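Local coordinates for uncharacterized protein (PDB 4R7F) that is of unknown function but is built of three immunoglobulin-like beta-sandwich domains, the first resembling the opening domain of type 9 secretion system plug proteins, at residues 40-45 against 98-103. Numbering follows the deposited sequence.
Sequences EINFDG and NYRLLL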
loop_
_atom_site.group_PDB
_atom_site.type_symbol
_atom_site.label_atom_id
_atom_site.label_comp_id
_atom_site.label_asym_id
_atom_site.label_seq_id
_atom_site.Cartn_x
_atom_site.Cartn_y
_atom_site.Cartn_z
ATOM N N GLU A 40 3.064 -10.296 -18.784
ATOM C CA GLU A 40 2.576 -9.757 -20.018
ATOM C C GLU A 40 3.623 -8.802 -20.585
ATOM O O GLU A 40 4.015 -7.837 -19.933
ATOM C CB GLU A 40 1.273 -9.008 -19.807
ATOM C CG GLU A 40 0.733 -8.310 -21.062
ATOM C CD GLU A 40 -0.609 -7.611 -20.827
ATOM O OE1 GLU A 40 -1.117 -7.679 -19.700
ATOM O OE2 GLU A 40 -1.170 -6.989 -21.753
ATOM N N ILE A 41 4.033 -9.075 -21.819
ATOM C CA ILE A 41 4.840 -8.185 -22.601
ATOM C C ILE A 41 3.941 -7.572 -23.651
ATOM O O ILE A 41 3.403 -8.247 -24.486
ATOM C CB ILE A 41 6.007 -8.918 -23.263
ATOM C CG1 ILE A 41 7.029 -9.302 -22.201
ATOM C CG2 ILE A 41 6.636 -8.027 -24.315
ATOM C CD1 ILE A 41 7.772 -10.572 -22.494
ATOM N N ASN A 42 3.800 -6.266 -23.587
ATOM C CA ASN A 42 2.932 -5.513 -24.458
ATOM C C ASN A 42 3.709 -4.369 -25.174
ATOM O O ASN A 42 4.507 -3.640 -24.569
ATOM C CB ASN A 42 1.813 -4.951 -23.601
ATOM C CG ASN A 42 0.620 -4.525 -24.415
ATOM O OD1 ASN A 42 0.685 -3.590 -25.214
ATOM N ND2 ASN A 42 -0.469 -5.231 -24.239
ATOM N N PHE A 43 3.464 -4.196 -26.458
ATOM C CA PHE A 43 4.181 -3.212 -27.216
ATOM C C PHE A 43 3.457 -2.914 -28.494
ATOM O O PHE A 43 2.643 -3.715 -28.921
ATOM C CB PHE A 43 5.605 -3.712 -27.520
ATOM C CG PHE A 43 5.674 -4.876 -28.457
ATOM C CD1 PHE A 43 5.615 -6.162 -27.977
ATOM C CD2 PHE A 43 5.837 -4.683 -29.821
ATOM C CE1 PHE A 43 5.708 -7.253 -28.844
ATOM C CE2 PHE A 43 5.927 -5.767 -30.698
ATOM C CZ PHE A 43 5.870 -7.057 -30.206
ATOM N N ASP A 44 3.763 -1.767 -29.101
ATOM C CA ASP A 44 3.220 -1.421 -30.394
ATOM C C ASP A 44 4.308 -1.473 -31.454
ATOM O O ASP A 44 5.435 -1.113 -31.199
ATOM C CB ASP A 44 2.638 -0.017 -30.376
ATOM C CG ASP A 44 1.403 0.102 -29.533
ATOM O OD1 ASP A 44 0.702 -0.904 -29.305
ATOM O OD2 ASP A 44 1.145 1.237 -29.089
ATOM N N GLY A 45 3.956 -1.909 -32.658
ATOM C CA GLY A 45 4.766 -1.647 -33.853
ATOM C C GLY A 45 4.124 -0.556 -34.717
ATOM O O GLY A 45 2.954 -0.659 -35.108
ATOM N N ASN A 98 -0.827 -3.353 -32.058
ATOM C CA ASN A 98 -0.544 -3.604 -30.670
ATOM C C ASN A 98 -0.425 -5.101 -30.456
ATOM O O ASN A 98 -1.299 -5.854 -30.883
ATOM C CB ASN A 98 -1.698 -3.058 -29.831
ATOM C CG ASN A 98 -1.570 -3.397 -28.378
ATOM O OD1 ASN A 98 -2.436 -4.073 -27.799
ATOM N ND2 ASN A 98 -0.484 -2.915 -27.764
ATOM N N TYR A 99 0.637 -5.508 -29.767
ATOM C CA TYR A 99 1.040 -6.900 -29.613
ATOM C C TYR A 99 1.100 -7.262 -28.142
ATOM O O TYR A 99 1.426 -6.444 -27.286
ATOM C CB TYR A 99 2.428 -7.111 -30.197
ATOM C CG TYR A 99 2.512 -6.889 -31.692
ATOM C CD1 TYR A 99 2.594 -5.607 -32.214
ATOM C CD2 TYR A 99 2.504 -7.972 -32.592
ATOM C CE1 TYR A 99 2.660 -5.392 -33.579
ATOM C CE2 TYR A 99 2.577 -7.769 -33.971
ATOM C CZ TYR A 99 2.633 -6.471 -34.458
ATOM O OH TYR A 99 2.716 -6.229 -35.807
ATOM N N ARG A 100 0.821 -8.510 -27.853
ATOM C CA ARG A 100 0.732 -8.998 -26.488
ATOM C C ARG A 100 1.246 -10.417 -26.482
ATOM O O ARG A 100 0.825 -11.234 -27.293
ATOM C CB ARG A 100 -0.703 -8.958 -26.029
ATOM C CG ARG A 100 -0.946 -9.388 -24.599
ATOM C CD ARG A 100 -2.146 -8.598 -24.085
ATOM N NE ARG A 100 -2.952 -9.317 -23.119
ATOM C CZ ARG A 100 -3.752 -10.327 -23.439
ATOM N NH1 ARG A 100 -3.834 -10.760 -24.697
ATOM N NH2 ARG A 100 -4.452 -10.927 -22.491
ATOM N N LEU A 101 2.192 -10.662 -25.586
ATOM C CA LEU A 101 2.784 -11.958 -25.334
ATOM C C LEU A 101 2.666 -12.189 -23.846
ATOM O O LEU A 101 3.144 -11.373 -23.047
ATOM C CB LEU A 101 4.254 -11.948 -25.745
ATOM C CG LEU A 101 5.114 -13.141 -25.343
ATOM C CD1 LEU A 101 4.664 -14.404 -26.057
ATOM C CD2 LEU A 101 6.547 -12.855 -25.696
ATOM N N LEU A 102 1.987 -13.268 -23.477
ATOM C CA LEU A 102 1.950 -13.720 -22.102
ATOM C C LEU A 102 2.930 -14.880 -21.917
ATOM O O LEU A 102 3.058 -15.759 -22.784
ATOM C CB LEU A 102 0.553 -14.173 -21.736
ATOM C CG LEU A 102 -0.528 -13.136 -21.974
ATOM C CD1 LEU A 102 -1.877 -13.694 -21.551
ATOM C CD2 LEU A 102 -0.202 -11.866 -21.218
ATOM N N LEU A 103 3.616 -14.873 -20.783
ATOM C CA LEU A 103 4.503 -15.948 -20.412
ATOM C C LEU A 103 4.335 -16.315 -18.942
ATOM O O LEU A 103 4.150 -15.451 -18.107
ATOM C CB LEU A 103 5.927 -15.517 -20.642
ATOM C CG LEU A 103 6.384 -15.462 -22.093
ATOM C CD1 LEU A 103 7.638 -14.605 -22.221
ATOM C CD2 LEU A 103 6.646 -16.860 -22.610
#
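Y99 lays its CB over one face of the F43 ring in a CH-pi contact. Chi1 of 68° swings that ring across toward the neighbouring strand, bringing F43 CZ to 3.4 Å from Y99 CB. F43 and Y99 are a hydrogen-bonded pair of the antiparallel strands, Y99 N meeting F43 O at 2.8 Å. Both side chains enter the sandwich interior, where flat rings can lie nearly parallel (5°), though slid apart, and meet F131 (F43) and Y53 (Y99) edge-to-face. I41, a branched aliphatic suited to this buried face, sets CD1 by two leucines, 4.0 Å from L103 CD1 and 4.1 Å from L101 CD2.

The opposite face carries E40, N42, D44, N98 and R100. N98 ND2 donates to N42 OD1 (2.9 Å) and D44 OD1 (2.8 Å); Y290 and K340 hold D44 OD2. N42 ND2 donates to E40 OE2, which the extended E40 chain brings to the guanidinium edge, 3.2 Å from R100 NE in a salt bridge, the planes 83° apart; D85 takes R100 NH1. E40 CB lies 3.5 Å from L102 CD2. A leucine replacing N42 would probably leave N98 and E40 each short of a partner. Opposite an apolar interior, two buried amides thus bridge the carboxylates of D44 and E40.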